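Local coordinates for protein succinylglutamate desuccinylase/aspartoacylase (PDB 3LWU) that binds a zinc ion and is probably a hydrolase of the succinylglutamate desuccinylase/aspartoacylase family, at residues T40-S45 with A92-P97; V56-N61 with L189-G194; N61-E66 with L109-P114; A65-N70 with E267-A272; Y74-L79 with K279-Y284. One frame throughout, in Å; residues are numbered along the deposited sequence.

Contact 1 of 5, residues T40-S45 with A92-P97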
# COMPACT_ATOMS: atom_id res chain seq x y z
N THR A 40 14.83 -13.57 10.09
CA THR A 40 15.76 -13.69 11.20
C THR A 40 16.12 -12.33 11.83
O THR A 40 16.04 -11.26 11.17
CB THR A 40 17.05 -14.45 10.76
OG1 THR A 40 17.74 -13.65 9.83
CG2 THR A 40 16.75 -15.77 10.06
N VAL A 41 16.43 -12.38 13.12
CA VAL A 41 16.88 -11.24 13.91
C VAL A 41 18.26 -11.55 14.42
O VAL A 41 18.47 -12.63 14.98
CB VAL A 41 15.94 -11.01 15.10
CG1 VAL A 41 16.48 -9.92 16.01
CG2 VAL A 41 14.52 -10.69 14.58
N PRO A 42 19.23 -10.62 14.25
CA PRO A 42 20.58 -10.81 14.76
C PRO A 42 20.61 -10.49 16.26
O PRO A 42 19.99 -9.54 16.69
CB PRO A 42 21.40 -9.80 13.96
CG PRO A 42 20.44 -8.73 13.57
CD PRO A 42 19.09 -9.38 13.47
N ILE A 43 21.32 -11.31 17.02
CA ILE A 43 21.44 -11.21 18.46
C ILE A 43 22.94 -11.09 18.79
O ILE A 43 23.78 -11.86 18.29
CB ILE A 43 20.78 -12.44 19.18
CG1 ILE A 43 19.28 -12.59 18.76
CG2 ILE A 43 20.92 -12.37 20.69
CD1 ILE A 43 18.37 -11.47 19.22
N TYR A 44 23.25 -10.10 19.64
CA TYR A 44 24.58 -9.83 20.12
C TYR A 44 24.51 -9.94 21.63
O TYR A 44 23.60 -9.38 22.26
CB TYR A 44 25.02 -8.41 19.74
CG TYR A 44 25.14 -8.19 18.26
CD1 TYR A 44 26.25 -8.64 17.56
CD2 TYR A 44 24.12 -7.58 17.54
CE1 TYR A 44 26.37 -8.44 16.16
CE2 TYR A 44 24.22 -7.41 16.13
CZ TYR A 44 25.36 -7.84 15.46
OH TYR A 44 25.50 -7.63 14.11
N SER A 45 25.46 -10.64 22.20
CA SER A 45 25.49 -10.85 23.62
C SER A 45 26.84 -10.47 24.22
O SER A 45 27.87 -10.97 23.78
CB SER A 45 25.15 -12.32 23.92
OG SER A 45 25.35 -12.58 25.29
N ALA A 92 19.07 -6.90 20.44
CA ALA A 92 18.36 -7.41 19.27
C ALA A 92 17.99 -6.23 18.38
O ALA A 92 16.88 -5.72 18.46
CB ALA A 92 17.10 -8.19 19.68
N PRO A 93 18.95 -5.76 17.55
CA PRO A 93 18.55 -4.73 16.61
C PRO A 93 17.79 -5.35 15.44
O PRO A 93 17.73 -6.57 15.32
CB PRO A 93 19.89 -4.15 16.16
CG PRO A 93 20.80 -5.28 16.20
CD PRO A 93 20.37 -6.11 17.39
N LEU A 94 17.19 -4.52 14.60
CA LEU A 94 16.48 -5.03 13.41
C LEU A 94 15.51 -6.16 13.81
O LEU A 94 15.50 -7.22 13.20
CB LEU A 94 17.49 -5.52 12.36
CG LEU A 94 18.52 -4.50 11.84
CD1 LEU A 94 19.64 -5.24 11.01
CD2 LEU A 94 17.94 -3.31 11.01
N ALA A 95 14.69 -5.91 14.82
CA ALA A 95 13.93 -6.99 15.44
C ALA A 95 12.67 -7.38 14.70
O ALA A 95 12.02 -8.33 15.09
CB ALA A 95 13.60 -6.64 16.92
N ASN A 96 12.29 -6.65 13.65
CA ASN A 96 11.13 -7.01 12.87
C ASN A 96 11.43 -6.89 11.40
O ASN A 96 11.00 -5.94 10.73
CB ASN A 96 9.92 -6.15 13.27
CG ASN A 96 8.66 -6.52 12.48
OD1 ASN A 96 8.69 -7.48 11.71
ND2 ASN A 96 7.54 -5.77 12.68
N PRO A 97 12.19 -7.86 10.86
CA PRO A 97 12.62 -7.74 9.45
C PRO A 97 11.45 -7.57 8.48
O PRO A 97 11.57 -6.81 7.50
CB PRO A 97 13.45 -9.01 9.21
CG PRO A 97 13.08 -9.92 10.33
CD PRO A 97 12.79 -9.03 11.50
O HOH W 1 16.55 -8.59 10.98
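Val41 sets CG1 trans to its own backbone N (chi1 174°) and keeps CG2 beside that N, and this spread lays both methyls against the backbone of residues 92-97. Val41 CG1 rests 3.6 Å from Pro93 O, whereas Val41 CG2 lies 3.5 Å from Ala95 O. The setting is the point where a sheet strand gives way to loop: strand 38-46 runs antiparallel to strand 89-92 up to Ala92, after which the chain turns off through Pro93 and Leu94, the latter in the left-handed region, and enters helix 97-100.

What remains of the pairing is carbon packing. Ile43 reaches Ala92 with the end of its chain, Ile43 CD1 meeting Ala92 CB at 3.5 Å. Tyr44 folds its ring back beside its backbone N (chi1 -64°), which lets the ring take Pro93 at its edge, Tyr44 CE2 to Pro93 CG 4.0 Å; the two side chains cross at about a right angle. The Tyr44 hydroxyl is hydrogen-bonded to Ile343 O and Tyr346 N of the second subunit, so one ring serves both the fold and the assembly.

At the far end the strand and loop have parted enough for a water to enter. It donates to Leu94 O at 2.8 Å and to Thr40 O at 2.7 Å, and the same Thr40 O lies 3.4 Å from Pro97 CG.

Contact 2 of 5, residues V56-N61 with L189-G194. With ZN (zinc ion), chain C.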
# COMPACT_ATOMS: atom_id res chain seq x y z
N VAL A 56 20.28 -7.61 31.02
CA VAL A 56 19.61 -6.63 30.22
C VAL A 56 19.27 -7.17 28.85
O VAL A 56 20.09 -7.87 28.22
CB VAL A 56 20.50 -5.37 30.07
CG1 VAL A 56 19.81 -4.24 29.27
CG2 VAL A 56 20.92 -4.89 31.46
N TYR A 57 18.08 -6.82 28.37
CA TYR A 57 17.65 -7.16 27.00
C TYR A 57 17.24 -5.86 26.34
O TYR A 57 16.43 -5.11 26.88
CB TYR A 57 16.48 -8.13 27.00
CG TYR A 57 15.87 -8.35 25.63
CD1 TYR A 57 16.46 -9.22 24.71
CD2 TYR A 57 14.73 -7.67 25.23
CE1 TYR A 57 15.93 -9.43 23.49
CE2 TYR A 57 14.19 -7.86 23.97
CZ TYR A 57 14.80 -8.74 23.11
OH TYR A 57 14.28 -8.98 21.86
N ILE A 58 17.85 -5.57 25.20
CA ILE A 58 17.61 -4.32 24.49
C ILE A 58 17.24 -4.66 23.07
O ILE A 58 17.98 -5.39 22.45
CB ILE A 58 18.87 -3.47 24.47
CG1 ILE A 58 19.33 -3.15 25.90
CG2 ILE A 58 18.62 -2.15 23.69
CD1 ILE A 58 20.70 -2.35 25.97
N GLN A 59 16.11 -4.16 22.57
CA GLN A 59 15.69 -4.41 21.20
C GLN A 59 15.33 -3.09 20.51
O GLN A 59 15.00 -2.13 21.17
CB GLN A 59 14.53 -5.41 21.08
CG GLN A 59 13.18 -4.96 21.72
CD GLN A 59 12.05 -5.93 21.44
OE1 GLN A 59 12.28 -7.13 21.32
NE2 GLN A 59 10.81 -5.40 21.32
N ALA A 60 15.44 -3.06 19.19
CA ALA A 60 15.03 -1.90 18.40
C ALA A 60 14.20 -2.32 17.21
O ALA A 60 14.33 -3.46 16.72
CB ALA A 60 16.28 -1.11 17.90
N ASN A 61 13.36 -1.39 16.73
CA ASN A 61 12.88 -1.39 15.31
C ASN A 61 11.78 -2.41 15.08
O ASN A 61 11.58 -2.87 13.97
CB ASN A 61 14.08 -1.59 14.36
CG ASN A 61 13.88 -1.01 12.93
OD1 ASN A 61 14.80 -1.15 12.13
ND2 ASN A 61 12.74 -0.35 12.63
N LEU A 189 14.73 -2.91 27.67
CA LEU A 189 14.63 -1.63 26.98
C LEU A 189 14.15 -1.90 25.57
O LEU A 189 14.83 -2.60 24.79
CB LEU A 189 15.97 -0.90 26.93
CG LEU A 189 16.72 -0.69 28.25
CD1 LEU A 189 18.11 -0.12 27.97
CD2 LEU A 189 15.94 0.15 29.24
N ASP A 190 12.97 -1.36 25.26
CA ASP A 190 12.39 -1.44 23.91
C ASP A 190 12.57 -0.09 23.27
O ASP A 190 12.00 0.88 23.74
CB ASP A 190 10.91 -1.80 24.01
CG ASP A 190 10.30 -2.22 22.69
OD1 ASP A 190 11.02 -2.39 21.69
OD2 ASP A 190 9.03 -2.36 22.65
N LEU A 191 13.38 -0.03 22.24
CA LEU A 191 13.73 1.22 21.58
C LEU A 191 12.89 1.51 20.35
O LEU A 191 12.91 0.76 19.36
CB LEU A 191 15.20 1.18 21.15
CG LEU A 191 16.27 0.83 22.18
CD1 LEU A 191 17.61 1.06 21.60
CD2 LEU A 191 16.13 1.63 23.51
N HIS A 192 12.16 2.61 20.43
CA HIS A 192 11.24 3.07 19.42
C HIS A 192 11.58 4.51 19.00
O HIS A 192 12.52 5.11 19.50
CB HIS A 192 9.82 3.05 19.99
CG HIS A 192 9.23 1.67 20.12
ND1 HIS A 192 8.19 1.24 19.34
CD2 HIS A 192 9.50 0.66 20.98
CE1 HIS A 192 7.82 0.03 19.72
NE2 HIS A 192 8.63 -0.36 20.70
N THR A 193 10.87 5.04 18.00
CA THR A 193 10.86 6.47 17.72
C THR A 193 9.41 6.90 17.55
O THR A 193 8.53 6.08 17.32
CB THR A 193 11.61 6.87 16.41
OG1 THR A 193 10.75 6.65 15.29
CG2 THR A 193 12.95 6.10 16.23
N GLY A 194 9.17 8.20 17.63
CA GLY A 194 7.87 8.74 17.26
C GLY A 194 7.92 9.08 15.80
O GLY A 194 8.86 8.68 15.11
ZN ZN C . 7.19 2.34 17.90
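Parallel pairing of strand 56-60 with strand 187-194, inside the sheet of this zinc-binding domain, probably a hydrolase, sets Ile58, Gln59 and Ala60 beside Leu189, Asp190 and Leu191. Backbone bonds alternate along the seam: Leu189 N to Tyr57 O (2.9 Å), Gln59 N to Leu189 O (3.0 Å), Leu191 N to Gln59 O (2.9 Å). On one face Ile58 and Leu189 lie side by side, Ile58 CG1 to Leu189 CD1 3.9 Å, and Ala60 CB touches Leu191 CB.

The other face is polar. Gln59 takes the chi1 of 65° that wedges CG between N and the carbonyl carbon, then runs out straight; Gln59 NE2 donates within the amide plane to Asp190 OD1 (3.0 Å), arriving from above the carboxylate plane. Tyr57 OH holds the amide oxygen OE1 on an in-plane lone pair, and Tyr124 OH is a second partner of NE2. A leucine in place of Gln59 would probably leave Asp190 OD1 without this donor and Tyr57 OH without its acceptor, leaving the carboxylate less firmly fixed.

Asp190 OD2 in turn receives a weak bond from His192 NE2 (2.8 Å), while His192 ND1 binds zinc at 2.1 Å. The chain of bonds is consistent with Gln59 helping to position the carboxylate behind His192.

Contact 3 of 5, residues N61-E66 with L109-P114. With ZN (zinc ion), chain C.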
# COMPACT_ATOMS: atom_id res chain seq x y z
N ASN A 61 13.36 -1.39 16.73
CA ASN A 61 12.88 -1.39 15.31
C ASN A 61 11.78 -2.41 15.08
O ASN A 61 11.58 -2.87 13.97
CB ASN A 61 14.08 -1.59 14.36
CG ASN A 61 13.88 -1.01 12.93
OD1 ASN A 61 14.80 -1.15 12.13
ND2 ASN A 61 12.74 -0.35 12.63
N VAL A 62 11.02 -2.74 16.13
CA VAL A 62 9.83 -3.55 15.96
C VAL A 62 8.81 -2.87 15.06
O VAL A 62 8.09 -3.52 14.29
CB VAL A 62 9.20 -3.91 17.30
CG1 VAL A 62 7.83 -4.52 17.09
CG2 VAL A 62 10.12 -4.88 18.03
N HIS A 63 8.73 -1.56 15.19
CA HIS A 63 8.01 -0.72 14.23
C HIS A 63 9.03 -0.41 13.17
O HIS A 63 10.03 0.20 13.46
CB HIS A 63 7.49 0.57 14.92
CG HIS A 63 6.23 0.35 15.71
ND1 HIS A 63 5.99 0.95 16.93
CD2 HIS A 63 5.18 -0.47 15.49
CE1 HIS A 63 4.82 0.56 17.40
NE2 HIS A 63 4.31 -0.31 16.55
N GLY A 64 8.80 -0.81 11.92
CA GLY A 64 9.87 -0.86 10.95
C GLY A 64 10.43 0.46 10.45
O GLY A 64 11.54 0.48 9.93
N ALA A 65 9.67 1.54 10.58
CA ALA A 65 10.12 2.88 10.22
C ALA A 65 11.00 3.48 11.28
O ALA A 65 11.69 4.48 11.06
CB ALA A 65 8.87 3.83 10.00
N GLU A 66 10.96 2.90 12.47
CA GLU A 66 11.61 3.47 13.63
C GLU A 66 13.03 2.96 13.74
O GLU A 66 13.34 2.14 14.62
CB GLU A 66 10.75 3.17 14.86
CG GLU A 66 9.37 3.80 14.75
CD GLU A 66 8.42 3.50 15.90
OE1 GLU A 66 8.88 2.96 16.91
OE2 GLU A 66 7.17 3.77 15.76
N LEU A 109 6.32 1.17 5.49
CA LEU A 109 5.04 0.82 6.07
C LEU A 109 5.31 -0.25 7.13
O LEU A 109 5.02 -1.44 6.95
CB LEU A 109 4.08 0.37 4.96
CG LEU A 109 2.58 0.16 5.32
CD1 LEU A 109 1.89 1.50 5.63
CD2 LEU A 109 1.86 -0.55 4.11
N GLY A 110 5.86 0.18 8.25
CA GLY A 110 6.41 -0.74 9.23
C GLY A 110 5.66 -0.89 10.51
O GLY A 110 6.10 -1.61 11.40
N ARG A 111 4.54 -0.21 10.65
CA ARG A 111 3.85 -0.15 11.92
C ARG A 111 2.96 -1.35 12.22
O ARG A 111 2.80 -1.77 13.38
CB ARG A 111 3.03 1.13 11.98
CG ARG A 111 2.33 1.35 13.30
CD ARG A 111 1.54 2.66 13.22
NE ARG A 111 0.92 2.98 14.49
CZ ARG A 111 1.60 3.41 15.56
NH1 ARG A 111 2.92 3.58 15.50
NH2 ARG A 111 0.96 3.64 16.70
N PHE A 112 2.37 -1.90 11.16
CA PHE A 112 1.41 -2.97 11.32
C PHE A 112 1.53 -4.02 10.24
O PHE A 112 2.14 -3.81 9.19
CB PHE A 112 -0.02 -2.39 11.41
CG PHE A 112 -0.35 -1.38 10.30
CD1 PHE A 112 -0.60 -1.79 9.01
CD2 PHE A 112 -0.42 -0.02 10.59
CE1 PHE A 112 -0.90 -0.86 8.02
CE2 PHE A 112 -0.75 0.92 9.61
CZ PHE A 112 -0.98 0.50 8.33
N ASP A 113 1.00 -5.20 10.52
CA ASP A 113 0.91 -6.26 9.53
C ASP A 113 0.17 -5.71 8.30
O ASP A 113 -0.97 -5.29 8.41
CB ASP A 113 0.13 -7.42 10.13
CG ASP A 113 0.11 -8.67 9.24
OD1 ASP A 113 0.31 -8.55 8.02
OD2 ASP A 113 -0.06 -9.78 9.80
N PRO A 114 0.81 -5.75 7.12
CA PRO A 114 0.18 -5.17 5.93
C PRO A 114 -1.01 -5.96 5.50
O PRO A 114 -1.86 -5.42 4.84
CB PRO A 114 1.31 -5.15 4.90
CG PRO A 114 2.29 -6.17 5.36
CD PRO A 114 2.16 -6.25 6.84
ZN ZN C . 7.19 2.34 17.90
O HOH W 2 5.49 3.24 13.53
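Gly64 and Gly110 pass with their CA atoms only 3.9 Å apart, and one backbone hydrogen bond, Gly64 N to Gly110 O (2.9 Å), joins them. It is nearly straight at the hydrogen, but the donor stands above the carbonyl plane. The same oxygen also receives a CA-H contact from His63. A CB on Gly110 would clash with Gly64 CA and Ala65 N, so the bare backbone is what permits this approach.

Flat groups supply the second kind of contact. Arg111, with CG anti to N (chi1 -177°) and its chain extended as far as NE, runs alongside His63 in the same direction; Arg111 NH1 comes over the His63 imidazole 4.0 Å above its plane, displaced toward the rim, with the two planes 25° apart. Nearer the rim, His63 CD2 sits 3.4 Å from Arg111 O, and Asn119 OD1 takes the hydrogen bond of His63 NE2.

His63 and Glu66 form the His-X-X-Glu zinc motif of the M14 metallopeptidase-like fold, here wound into a type I turn. Zinc is held by His63 ND1 at 2.1 Å and by both Glu66 oxygens, OE1 at 2.1 Å and OE2 at 2.6 Å; His192 completes the protein ligands. Glu66 OE1 also accepts from Thr193 N. Asn61 ND2 braces the turn by donating to His63 O and Gly64 O, and it reaches His63 O from the face away from Glu66 N.

A water mediates between opposite charges: Glu66 OE2 and Arg111 NH1 do not touch, but a water in the guanidinium plane donates to Glu66 OE2 and accepts from Arg111 NH1 at 3.3 Å.

Contact 4 of 5, residues A65-N70 with E267-A272. With ZN (zinc ion), chain C.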
# COMPACT_ATOMS: atom_id res chain seq x y z
N ALA A 65 9.67 1.54 10.58
CA ALA A 65 10.12 2.88 10.22
C ALA A 65 11.00 3.48 11.28
O ALA A 65 11.69 4.48 11.06
CB ALA A 65 8.87 3.83 10.00
N GLU A 66 10.96 2.90 12.47
CA GLU A 66 11.61 3.47 13.63
C GLU A 66 13.03 2.96 13.74
O GLU A 66 13.34 2.14 14.62
CB GLU A 66 10.75 3.17 14.86
CG GLU A 66 9.37 3.80 14.75
CD GLU A 66 8.42 3.50 15.90
OE1 GLU A 66 8.88 2.96 16.91
OE2 GLU A 66 7.17 3.77 15.76
N VAL A 67 13.88 3.44 12.81
CA VAL A 67 15.20 2.86 12.60
C VAL A 67 16.29 3.41 13.52
O VAL A 67 17.34 2.74 13.64
CB VAL A 67 15.66 2.93 11.10
CG1 VAL A 67 14.77 2.01 10.22
CG2 VAL A 67 15.71 4.39 10.56
N GLN A 68 16.06 4.54 14.23
CA GLN A 68 17.15 5.18 15.02
C GLN A 68 17.69 4.27 16.12
O GLN A 68 18.88 4.33 16.44
CB GLN A 68 16.71 6.55 15.59
CG GLN A 68 17.70 7.31 16.52
CD GLN A 68 18.95 7.85 15.85
OE1 GLN A 68 19.38 7.40 14.74
NE2 GLN A 68 19.57 8.82 16.51
N GLY A 69 16.83 3.41 16.67
CA GLY A 69 17.27 2.43 17.68
C GLY A 69 18.43 1.54 17.27
O GLY A 69 19.20 1.08 18.12
N ASN A 70 18.55 1.26 15.97
CA ASN A 70 19.69 0.52 15.46
C ASN A 70 21.00 1.29 15.62
O ASN A 70 22.04 0.68 15.90
CB ASN A 70 19.47 0.15 13.98
CG ASN A 70 18.25 -0.72 13.80
OD1 ASN A 70 18.17 -1.81 14.42
ND2 ASN A 70 17.22 -0.21 13.07
N GLU A 267 12.25 7.20 10.39
CA GLU A 267 12.86 7.37 9.08
C GLU A 267 14.12 8.20 9.12
O GLU A 267 14.38 9.00 8.21
CB GLU A 267 11.86 7.99 8.08
CG GLU A 267 10.71 7.02 7.76
CD GLU A 267 11.20 5.79 6.99
OE1 GLU A 267 12.44 5.48 6.94
OE2 GLU A 267 10.38 5.19 6.35
N ARG A 268 14.89 8.02 10.19
CA ARG A 268 16.06 8.85 10.40
C ARG A 268 17.12 8.05 11.15
O ARG A 268 16.81 7.34 12.10
CB ARG A 268 15.65 10.06 11.25
CG ARG A 268 16.79 10.94 11.75
CD ARG A 268 16.23 11.83 12.87
NE ARG A 268 17.19 12.78 13.42
CZ ARG A 268 17.69 12.75 14.65
NH1 ARG A 268 17.38 11.80 15.52
NH2 ARG A 268 18.54 13.71 15.01
N ILE A 269 18.37 8.20 10.71
CA ILE A 269 19.55 7.68 11.38
C ILE A 269 20.44 8.89 11.62
O ILE A 269 20.74 9.64 10.70
CB ILE A 269 20.29 6.70 10.47
CG1 ILE A 269 19.51 5.40 10.31
CG2 ILE A 269 21.69 6.46 10.97
CD1 ILE A 269 19.29 4.59 11.52
N ASP A 270 20.82 9.11 12.87
CA ASP A 270 21.74 10.17 13.24
C ASP A 270 22.68 9.63 14.33
O ASP A 270 22.28 9.43 15.48
CB ASP A 270 20.97 11.40 13.71
CG ASP A 270 21.90 12.60 14.00
OD1 ASP A 270 22.92 12.45 14.65
OD2 ASP A 270 21.63 13.69 13.52
N LEU A 271 23.93 9.39 13.95
CA LEU A 271 24.85 8.67 14.81
C LEU A 271 25.24 9.53 16.01
O LEU A 271 25.36 9.00 17.13
CB LEU A 271 26.10 8.19 14.01
CG LEU A 271 26.00 6.76 13.46
CD1 LEU A 271 25.87 5.69 14.56
CD2 LEU A 271 24.82 6.60 12.54
N ALA A 272 25.40 10.83 15.79
CA ALA A 272 25.76 11.73 16.87
C ALA A 272 24.64 11.76 17.90
O ALA A 272 24.88 11.67 19.09
CB ALA A 272 26.11 13.15 16.35
ZN ZN C . 7.19 2.34 17.90
O HOH W 3 14.34 6.73 13.04
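Gln68 grips the backbone of Asp270, the N-cap of helix 271-287, with both ends of its amide; these two hydrogen bonds join the N-terminal ends of helices 68-80 and 271-287 and the segments before them. Gln68 OE1 accepts from Asp270 N at 2.9 Å and Gln68 NE2 donates to Asp270 O at 3.0 Å, both donors slightly tilted from the carbonyl planes. The chain leaves with CG trans to N (chi1 176°) and bends at chi2 (70°), which swings the amide up to Asp270. Replacing Gln68 by a leucine would probably strip Asp270 N and Asp270 O of these partners and leave the start of helix 271-287 less firmly placed. Residues 65-70 also carry the zinc ligand Glu66, so the contact flanks the metal site.

This is the tight side. Just ahead of it, Glu267 N donates to Ala65 O at 2.9 Å in an almost straight bond, and Val67 crosses Ile269 at about a right angle, Val67 CG2 to Ile269 CD1 3.7 Å, with that same CD1 also pressed on Val67 O (3.4 Å). Leu320 and Ile321 of the second subunit pack on Val67 and Ile269, respectively, and Glu267 OE1 is bound by Ser369 and Ala370 N of that subunit.

The other side is looser. A water donates to Arg268 O at 2.7 Å and accepts weakly from Gln68 N. Arg268, partly exposed, forms a salt bridge with Asp273; its tie to Asp270 OD2 is one of charge alone, while Asp270 OD1 accepts from Asp273 N. Asp270 CB stands 3.6 Å above the centre of the Arg268 guanidinium plane.

Contact 5 of 5, residues Y74-L79 with K279-Y284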
# COMPACT_ATOMS: atom_id res chain seq x y z
N TYR A 74 24.21 0.38 17.92
CA TYR A 74 25.57 0.46 17.38
C TYR A 74 26.46 1.28 18.30
O TYR A 74 27.56 0.85 18.62
CB TYR A 74 25.57 1.05 15.97
CG TYR A 74 26.95 1.24 15.40
CD1 TYR A 74 27.63 0.20 14.75
CD2 TYR A 74 27.60 2.45 15.52
CE1 TYR A 74 28.93 0.39 14.27
CE2 TYR A 74 28.90 2.63 15.05
CZ TYR A 74 29.54 1.59 14.42
OH TYR A 74 30.78 1.81 13.93
N GLN A 75 26.00 2.44 18.75
CA GLN A 75 26.83 3.30 19.63
C GLN A 75 27.00 2.67 20.98
O GLN A 75 28.07 2.71 21.56
CB GLN A 75 26.25 4.70 19.79
CG GLN A 75 26.25 5.56 18.51
CD GLN A 75 27.65 5.95 18.03
OE1 GLN A 75 28.61 5.19 18.19
NE2 GLN A 75 27.76 7.12 17.40
N LEU A 76 25.94 2.02 21.46
CA LEU A 76 26.00 1.36 22.75
C LEU A 76 27.04 0.22 22.73
O LEU A 76 27.90 0.14 23.60
CB LEU A 76 24.63 0.87 23.16
CG LEU A 76 24.43 0.32 24.57
CD1 LEU A 76 24.79 1.35 25.66
CD2 LEU A 76 22.97 -0.14 24.70
N MSE A 77 27.01 -0.61 21.71
CA MSE A 77 27.92 -1.73 21.66
C MSE A 77 29.38 -1.25 21.52
O MSE A 77 30.28 -1.79 22.17
CB MSE A 77 27.53 -2.68 20.55
CG MSE A 77 26.22 -3.41 20.85
SE MSE A 77 25.84 -4.86 19.58
CE MSE A 77 25.91 -3.93 17.89
N THR A 78 29.59 -0.21 20.71
CA THR A 78 30.92 0.43 20.53
C THR A 78 31.44 0.89 21.88
O THR A 78 32.59 0.65 22.20
CB THR A 78 30.83 1.59 19.52
OG1 THR A 78 30.27 1.09 18.30
CG2 THR A 78 32.19 2.27 19.25
N LEU A 79 30.58 1.52 22.68
CA LEU A 79 30.99 1.95 24.01
C LEU A 79 31.27 0.75 24.89
O LEU A 79 32.29 0.70 25.57
CB LEU A 79 29.92 2.85 24.66
CG LEU A 79 29.73 4.25 24.03
CD1 LEU A 79 28.47 4.90 24.57
CD2 LEU A 79 30.97 5.16 24.23
N LYS A 279 24.79 7.05 25.73
CA LYS A 279 25.36 7.50 27.00
C LYS A 279 24.35 7.55 28.16
O LYS A 279 24.70 7.23 29.29
CB LYS A 279 26.02 8.87 26.83
CG LYS A 279 27.35 8.86 26.00
CD LYS A 279 27.85 10.28 25.73
CE LYS A 279 29.26 10.32 25.19
NZ LYS A 279 29.55 11.62 24.50
N GLY A 280 23.12 7.95 27.88
CA GLY A 280 22.05 7.95 28.90
C GLY A 280 21.67 6.54 29.33
O GLY A 280 21.51 6.28 30.53
N ILE A 281 21.54 5.64 28.36
CA ILE A 281 21.35 4.23 28.66
C ILE A 281 22.48 3.70 29.56
O ILE A 281 22.21 3.00 30.52
CB ILE A 281 21.21 3.34 27.38
CG1 ILE A 281 19.89 3.67 26.65
CG2 ILE A 281 21.26 1.85 27.77
CD1 ILE A 281 19.70 2.95 25.24
N LEU A 282 23.72 4.03 29.24
CA LEU A 282 24.85 3.60 30.07
C LEU A 282 24.80 4.18 31.47
O LEU A 282 25.22 3.54 32.43
CB LEU A 282 26.18 3.96 29.41
CG LEU A 282 26.60 3.00 28.30
CD1 LEU A 282 27.74 3.61 27.47
CD2 LEU A 282 27.06 1.65 28.88
N ALA A 283 24.30 5.40 31.59
CA ALA A 283 24.10 5.99 32.90
C ALA A 283 23.17 5.08 33.69
O ALA A 283 23.47 4.75 34.82
CB ALA A 283 23.53 7.41 32.80
N TYR A 284 22.06 4.64 33.10
CA TYR A 284 21.15 3.75 33.84
C TYR A 284 21.76 2.38 34.18
O TYR A 284 21.61 1.88 35.31
CB TYR A 284 19.80 3.58 33.12
CG TYR A 284 18.86 2.68 33.87
CD1 TYR A 284 18.31 3.08 35.09
CD2 TYR A 284 18.54 1.44 33.39
CE1 TYR A 284 17.46 2.26 35.78
CE2 TYR A 284 17.69 0.61 34.07
CZ TYR A 284 17.15 1.01 35.27
OH TYR A 284 16.31 0.16 35.96
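Helices 74-79 and 279-284 cross at -56° with their axes 10.1 Å apart, a separation bridged mainly by leucine and isoleucine side chains. Leu282 does most of the work from its helix. Its branch carbon Leu282 CG meets Leu76 CD1 at 3.6 Å as the two chains slide past each other in opposite directions, while Leu282 CD1 is pushed against Leu79, 3.3 Å from Leu79 CD1 and 3.6 Å from Leu79 CB. The pair Leu79 CD1 and Leu282 CD1 is tighter than usual for two carbons.

Such layers are the alpha/beta architecture at work: the two helices lie together on one face of the sheet, where Leu76 also covers Ile58 and Ile281 covers Leu189. In Leu76, chi1 of -172° carries CG toward the partner helix, and the fork at chi2 59° then gives CD1 to Leu282 and CD2 to Ile281, Leu76 CD2 meeting Ile281 CG2 at 4.0 Å across a roughly perpendicular crossing.

Leu79, a main packing residue, also leans on Leu275 of the partner helix. Only its fringe is loose, where it touches the aliphatic part of exposed Lys279, Leu79 CD1 to Lys279 CG 4.4 Å.

Overall arrangement
Contact 2 is closest to the centre of the chain and wholly buried; contacts 1, 3 and 5 are largely buried too but lie farther out, and contact 4 is partly buried. All but contact 2 have partners in other subunits. Contacts 1 and 2 share the sheet, meeting through Ala92 and Ile58, but one relies on apolar packing and a water, the other on regular backbone bonds. Contacts 2 and 3 provide the three zinc ligands between them, share Asn61, and are polar on the side that faces the metal. Contacts 4 and 5 both unite helices 68-80 and 271-287, by amide and backbone bonds near the helix starts and by leucines farther along, where the helices cover the apolar face of contact 2.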